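Local coordinates for protein tannase (Lactobacillus plantarum, PDB 3WA7) that probably hydrolyses the galloyl ester bonds of tannins, as a tannase of the alpha/beta-hydrolase fold, at residues 96-99 with 100-104; 267-271 with 272-276; 395-398 with 399-402. All blocks are in the same frame, centred on the assembly; numbering follows the deposited sequence.

All three contacts are local, each linking residues a few positions apart on one run of chain. Interaction 1 lies on the opposite side of the chain's centre from the other two: its centre is about 39 Å from that of interaction 2 and about 32 Å from that of interaction 3, with no direct touch, the nearest atoms being about 29 Å and about 20 Å apart. Interactions 2 and 3 are neighbours, with centres about 14 Å apart, and they touch where Tyr268 OH meets Leu397 CD1 at 3.9 Å. Asn208 joins them a second time, bonding both the Tyr268 hydroxyl and the Asn395 amide. A probable Ser163-His451-Asp419 triad belongs to the same chain, but no residue of these contacts is part of it.

Interaction 1 (96-99 with 100-104)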
# COMPACT_ATOMS: atom_id res chain seq x y z
N GLY A 96 -17.03 3.65 2.39
CA GLY A 96 -17.63 2.68 3.30
C GLY A 96 -16.77 2.46 4.53
O GLY A 96 -17.27 2.31 5.64
N THR A 97 -15.46 2.44 4.33
CA THR A 97 -14.54 2.25 5.44
C THR A 97 -14.61 3.44 6.39
O THR A 97 -14.60 3.27 7.61
CB THR A 97 -13.10 2.09 4.93
OG1 THR A 97 -13.03 0.91 4.12
CG2 THR A 97 -12.13 1.96 6.10
N ILE A 98 -14.71 4.65 5.84
CA ILE A 98 -14.80 5.84 6.68
C ILE A 98 -16.11 5.79 7.47
O ILE A 98 -16.13 6.13 8.65
CB ILE A 98 -14.75 7.13 5.83
CG1 ILE A 98 -13.40 7.23 5.11
CG2 ILE A 98 -14.95 8.35 6.73
CD1 ILE A 98 -13.25 8.46 4.23
N GLN A 99 -17.19 5.37 6.82
CA GLN A 99 -18.47 5.27 7.50
C GLN A 99 -18.35 4.35 8.71
O GLN A 99 -18.75 4.71 9.82
CB GLN A 99 -19.53 4.72 6.54
CG GLN A 99 -19.94 5.70 5.45
CD GLN A 99 -20.92 5.08 4.47
OE1 GLN A 99 -21.50 4.03 4.74
NE2 GLN A 99 -21.11 5.72 3.32
N GLN A 100 -17.79 3.17 8.49
CA GLN A 100 -17.63 2.19 9.56
C GLN A 100 -16.65 2.67 10.64
O GLN A 100 -16.82 2.37 11.82
CB GLN A 100 -17.14 0.86 8.99
CG GLN A 100 -18.17 0.15 8.11
CD GLN A 100 -19.46 -0.13 8.84
OE1 GLN A 100 -19.46 -0.62 9.97
NE2 GLN A 100 -20.59 0.16 8.19
N ALA A 101 -15.64 3.42 10.22
CA ALA A 101 -14.65 3.94 11.15
C ALA A 101 -15.29 4.94 12.11
O ALA A 101 -15.00 4.94 13.31
CB ALA A 101 -13.51 4.61 10.38
N LEU A 102 -16.15 5.80 11.58
CA LEU A 102 -16.83 6.80 12.40
C LEU A 102 -17.74 6.09 13.41
O LEU A 102 -17.81 6.48 14.57
CB LEU A 102 -17.66 7.73 11.51
CG LEU A 102 -16.82 8.67 10.65
CD1 LEU A 102 -17.69 9.38 9.63
CD2 LEU A 102 -16.11 9.68 11.56
N LYS A 103 -18.42 5.05 12.94
CA LYS A 103 -19.31 4.26 13.78
C LYS A 103 -18.51 3.59 14.90
O LYS A 103 -19.01 3.40 16.01
CB LYS A 103 -20.01 3.20 12.92
CG LYS A 103 -21.01 2.33 13.66
CD LYS A 103 -21.72 1.39 12.70
CE LYS A 103 -22.76 0.53 13.41
NZ LYS A 103 -22.12 -0.37 14.42
N ARG A 104 -17.26 3.26 14.59
CA ARG A 104 -16.36 2.60 15.55
C ARG A 104 -15.72 3.59 16.53
O ARG A 104 -15.03 3.18 17.46
CB ARG A 104 -15.26 1.86 14.79
CG ARG A 104 -14.47 0.87 15.62
CD ARG A 104 -15.23 -0.43 15.79
NE ARG A 104 -14.38 -1.48 16.34
CZ ARG A 104 -14.57 -2.78 16.13
NH1 ARG A 104 -15.58 -3.20 15.37
NH2 ARG A 104 -13.74 -3.67 16.66
O HOH W 1 -20.91 1.36 5.55
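Ile98 and Leu102, one helical turn apart, provide the apolar part of this contact: the two side chains lie side by side and point the same way, with Ile98 CG2 4.1 Å from Leu102 CD1. That branch of Ile98 stands anti to the backbone N (CG1 beside it, chi1 -63°), which places the methyl next to its neighbour on the following turn. Leu102 CG also rests 3.3 Å from Ile98 O, so the leucine leans against the backbone as well as the isoleucine.

Backbone hydrogen bonds form the second group, each running from residue i+4 to residue i as in a regular alpha-helix. Gln100 N reaches Gly96 O at 3.0 Å with an N-H...O angle of 167°. Ala101 N donates to Thr97 O at 2.8 Å, Leu102 N to Ile98 O, and Lys103 N to Gln99 O at a longer 3.2 Å.

The polar side-chain link is made by water. Water 1 donates to Gln99 OE1 at 2.9 Å and accepts from Gln100 NE2 at 2.9 Å, tying together two amides that do not meet directly. Gln99 is extended beyond CG whereas Gln100 folds at chi2 (-58°), and its CG comes 3.4 Å from Gly96 O. The other end of the Gln99 amide, NE2, donates to Pro86 O.

The helix is the crossover of the beta-alpha-beta unit 69-72, 95-103, 107-111. Leu102 packs on Ile24 and Tyr26 of strand 22-33, while Gln100 rests on Leu457 and Phe461 of helix 457-468, to which Arg104 adds a salt bridge with Asp465.

Interaction 2 (267-271 with 272-276); sequences TYLNQ and LQLTA
Leu272 offers its forked end as the first bump, received by the Tyr268 ring and the Gln271 amide, its CG 4.1 Å above one ring face and displaced toward the rim. Both methyls straddle the phenol end: CD1 lies 3.9 Å from Tyr268 CZ, and CD2 is 3.8 Å from Tyr268 OH. Beside the ring, the same CD2 methyl also meets Gln271, whose NE2 is 3.4 Å from it. Gln271 CG sits between its backbone N and carbonyl carbon (chi1 61°), and a bend at chi2 folds the amide back. Gln271 NE2 donates to Tyr268 O at 2.9 Å, in the carbonyl plane on a lone pair. The second bump, Leu274 CD1, is laid across Leu269 CD2 at 4.0 Å. An alanine replacing Tyr268 is likely to open a gap beside the Leu272 methyls and leave Asn208, which bonds the phenol OH, without that partner.

As helix 252-271 unwinds, Leu272 N donates to Leu269 O at 3.1 Å; the N of Gln273, a residue with positive phi and the first to leave helical geometry, donates to Asn270 O. Water 2 joins Leu269 O to Leu274 N. The chemistry is thus divided: leucine methyls and a phenol ring make the apolar side, while an amide, backbone groups and one water take up polar atoms at the helix end.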
# COMPACT_ATOMS: atom_id res chain seq x y z
N THR A 267 19.96 -14.30 -5.38
CA THR A 267 21.03 -13.52 -4.79
C THR A 267 20.47 -12.39 -3.93
O THR A 267 20.93 -12.16 -2.81
CB THR A 267 21.94 -12.94 -5.88
OG1 THR A 267 22.52 -14.02 -6.62
CG2 THR A 267 23.06 -12.10 -5.26
N TYR A 268 19.48 -11.69 -4.46
CA TYR A 268 18.84 -10.61 -3.73
C TYR A 268 18.22 -11.13 -2.43
O TYR A 268 18.47 -10.61 -1.34
CB TYR A 268 17.75 -9.95 -4.57
CG TYR A 268 16.88 -9.02 -3.77
CD1 TYR A 268 17.40 -7.84 -3.23
CD2 TYR A 268 15.55 -9.33 -3.49
CE1 TYR A 268 16.61 -7.00 -2.43
CE2 TYR A 268 14.76 -8.51 -2.70
CZ TYR A 268 15.30 -7.35 -2.17
OH TYR A 268 14.51 -6.53 -1.38
N LEU A 269 17.41 -12.17 -2.55
CA LEU A 269 16.75 -12.75 -1.39
C LEU A 269 17.77 -13.20 -0.34
O LEU A 269 17.65 -12.86 0.84
CB LEU A 269 15.87 -13.93 -1.83
CG LEU A 269 14.92 -14.60 -0.82
CD1 LEU A 269 15.69 -15.55 0.09
CD2 LEU A 269 14.17 -13.54 -0.02
N ASN A 270 18.78 -13.95 -0.76
CA ASN A 270 19.78 -14.44 0.18
C ASN A 270 20.52 -13.33 0.92
O ASN A 270 20.78 -13.44 2.12
CB ASN A 270 20.79 -15.34 -0.53
CG ASN A 270 20.19 -16.64 -0.99
OD1 ASN A 270 19.09 -17.02 -0.56
ND2 ASN A 270 20.90 -17.36 -1.86
N GLN A 271 20.85 -12.25 0.22
CA GLN A 271 21.59 -11.17 0.86
C GLN A 271 20.77 -10.34 1.85
O GLN A 271 21.33 -9.55 2.61
CB GLN A 271 22.25 -10.26 -0.19
CG GLN A 271 21.30 -9.56 -1.15
CD GLN A 271 20.83 -8.23 -0.62
OE1 GLN A 271 21.63 -7.36 -0.27
NE2 GLN A 271 19.51 -8.05 -0.57
N LEU A 272 19.46 -10.53 1.86
CA LEU A 272 18.60 -9.81 2.80
C LEU A 272 18.81 -10.35 4.21
O LEU A 272 18.54 -9.67 5.20
CB LEU A 272 17.12 -9.96 2.43
CG LEU A 272 16.59 -9.19 1.22
CD1 LEU A 272 15.12 -9.52 1.02
CD2 LEU A 272 16.77 -7.69 1.43
N GLN A 273 19.28 -11.59 4.29
CA GLN A 273 19.51 -12.23 5.57
C GLN A 273 18.24 -12.31 6.41
O GLN A 273 18.27 -12.04 7.61
CB GLN A 273 20.60 -11.49 6.35
CG GLN A 273 21.95 -11.45 5.65
CD GLN A 273 22.44 -12.83 5.26
OE1 GLN A 273 22.47 -13.75 6.08
NE2 GLN A 273 22.84 -12.98 4.00
N LEU A 274 17.12 -12.65 5.78
CA LEU A 274 15.86 -12.79 6.51
C LEU A 274 16.09 -13.99 7.40
O LEU A 274 16.75 -14.95 6.99
CB LEU A 274 14.70 -13.07 5.55
CG LEU A 274 14.38 -12.01 4.50
CD1 LEU A 274 13.20 -12.48 3.66
CD2 LEU A 274 14.06 -10.68 5.17
N THR A 275 15.56 -13.96 8.62
CA THR A 275 15.78 -15.07 9.53
C THR A 275 14.52 -15.66 10.13
O THR A 275 13.47 -15.01 10.20
CB THR A 275 16.70 -14.65 10.69
OG1 THR A 275 16.06 -13.62 11.45
CG2 THR A 275 18.02 -14.10 10.16
N ALA A 276 14.65 -16.91 10.58
CA ALA A 276 13.55 -17.60 11.22
C ALA A 276 13.60 -17.13 12.67
O ALA A 276 14.57 -16.51 13.08
CB ALA A 276 13.76 -19.10 11.15
O HOH W 2 17.11 -14.08 3.33

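Interaction 3 (395-398 with 399-402); sequences NPLS and YLTT
Asn395 and Tyr399 meet across the turn, Asn395 O lying 3.6 Å from CD1 and equally near CE1 of the tyrosine ring. The Asn395 side chain caps the coming helix: OD1 accepts from Leu397 N at 3.1 Å, with the donor 45° out of the carboxamide plane. With chi1 at -173°, CG stands anti to the backbone N of Asn395, while ND2 reaches Glu210 and Asn208.

Next, Pro396 O takes the amide of Tyr399 at 3.3 Å and also lies at the edge of the tyrosine ring, in its plane, 3.6 Å from Tyr399 CD1. Leu400 N donates to Leu397 O at 2.9 Å, an i+3 bond; Thr401 N adds a weak one to the same oxygen. The two leucine side chains come within loose apolar range of each other.

Ser398 O is gripped twice, by Thr402 N at 3.2 Å and by the hydroxyl Thr401 OG1 at 3.1 Å, both approaching from the same face of its plane. Thr401 OG1 lies between its backbone N and carbonyl carbon (chi1 58°), turned back toward that oxygen where the helix ends. Ser398 OG bonds Gln392 O.

Around this short helix, Pro396 and Tyr399 pack on Leu171 of helix 164-174, and the Tyr399 hydroxyl bonds Ala393 O. Leu397 and Leu400 rest on helix 425-436, through Ile429 and Leu430 for the first and Met433 and Leu434 for the second, so the turn packs against both helices.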
# COMPACT_ATOMS: atom_id res chain seq x y z
N ASN A 395 11.42 3.24 -0.56
CA ASN A 395 11.27 1.81 -0.31
C ASN A 395 11.17 1.65 1.21
O ASN A 395 12.12 1.94 1.93
CB ASN A 395 12.49 1.04 -0.83
CG ASN A 395 12.32 -0.47 -0.74
OD1 ASN A 395 11.49 -0.97 0.02
ND2 ASN A 395 13.12 -1.20 -1.51
N PRO A 396 10.01 1.19 1.71
CA PRO A 396 9.85 1.02 3.16
C PRO A 396 10.96 0.19 3.80
O PRO A 396 11.38 0.46 4.92
CB PRO A 396 8.48 0.33 3.27
CG PRO A 396 7.74 0.89 2.09
CD PRO A 396 8.78 0.83 0.99
N LEU A 397 11.43 -0.83 3.09
CA LEU A 397 12.48 -1.71 3.60
C LEU A 397 13.78 -1.00 3.98
O LEU A 397 14.47 -1.43 4.91
CB LEU A 397 12.79 -2.81 2.58
CG LEU A 397 11.63 -3.69 2.09
CD1 LEU A 397 12.19 -4.78 1.19
CD2 LEU A 397 10.90 -4.31 3.28
N SER A 398 14.12 0.06 3.26
CA SER A 398 15.34 0.81 3.51
C SER A 398 15.48 1.27 4.96
O SER A 398 16.58 1.30 5.51
CB SER A 398 15.40 2.04 2.60
OG SER A 398 15.43 1.65 1.24
N TYR A 399 14.36 1.61 5.58
CA TYR A 399 14.37 2.11 6.95
C TYR A 399 14.49 1.02 8.01
O TYR A 399 14.70 1.31 9.19
CB TYR A 399 13.13 2.96 7.19
CG TYR A 399 13.02 4.09 6.20
CD1 TYR A 399 12.40 3.90 4.97
CD2 TYR A 399 13.62 5.32 6.46
CE1 TYR A 399 12.38 4.91 4.01
CE2 TYR A 399 13.61 6.34 5.51
CZ TYR A 399 12.99 6.13 4.29
OH TYR A 399 12.98 7.13 3.35
N LEU A 400 14.36 -0.24 7.60
CA LEU A 400 14.45 -1.35 8.53
C LEU A 400 15.88 -1.90 8.55
O LEU A 400 16.28 -2.57 9.50
CB LEU A 400 13.48 -2.46 8.13
CG LEU A 400 12.01 -2.05 7.94
CD1 LEU A 400 11.18 -3.26 7.55
CD2 LEU A 400 11.48 -1.42 9.22
N THR A 401 16.65 -1.60 7.51
CA THR A 401 18.03 -2.07 7.42
C THR A 401 19.03 -1.02 7.90
O THR A 401 20.12 -1.35 8.37
CB THR A 401 18.39 -2.47 5.98
OG1 THR A 401 18.20 -1.36 5.10
CG2 THR A 401 17.51 -3.62 5.52
N THR A 402 18.66 0.26 7.77
CA THR A 402 19.53 1.35 8.19
C THR A 402 18.71 2.33 9.02
O THR A 402 17.58 2.67 8.66
CB THR A 402 20.11 2.11 6.98
OG1 THR A 402 20.88 1.21 6.17
CG2 THR A 402 21.01 3.25 7.45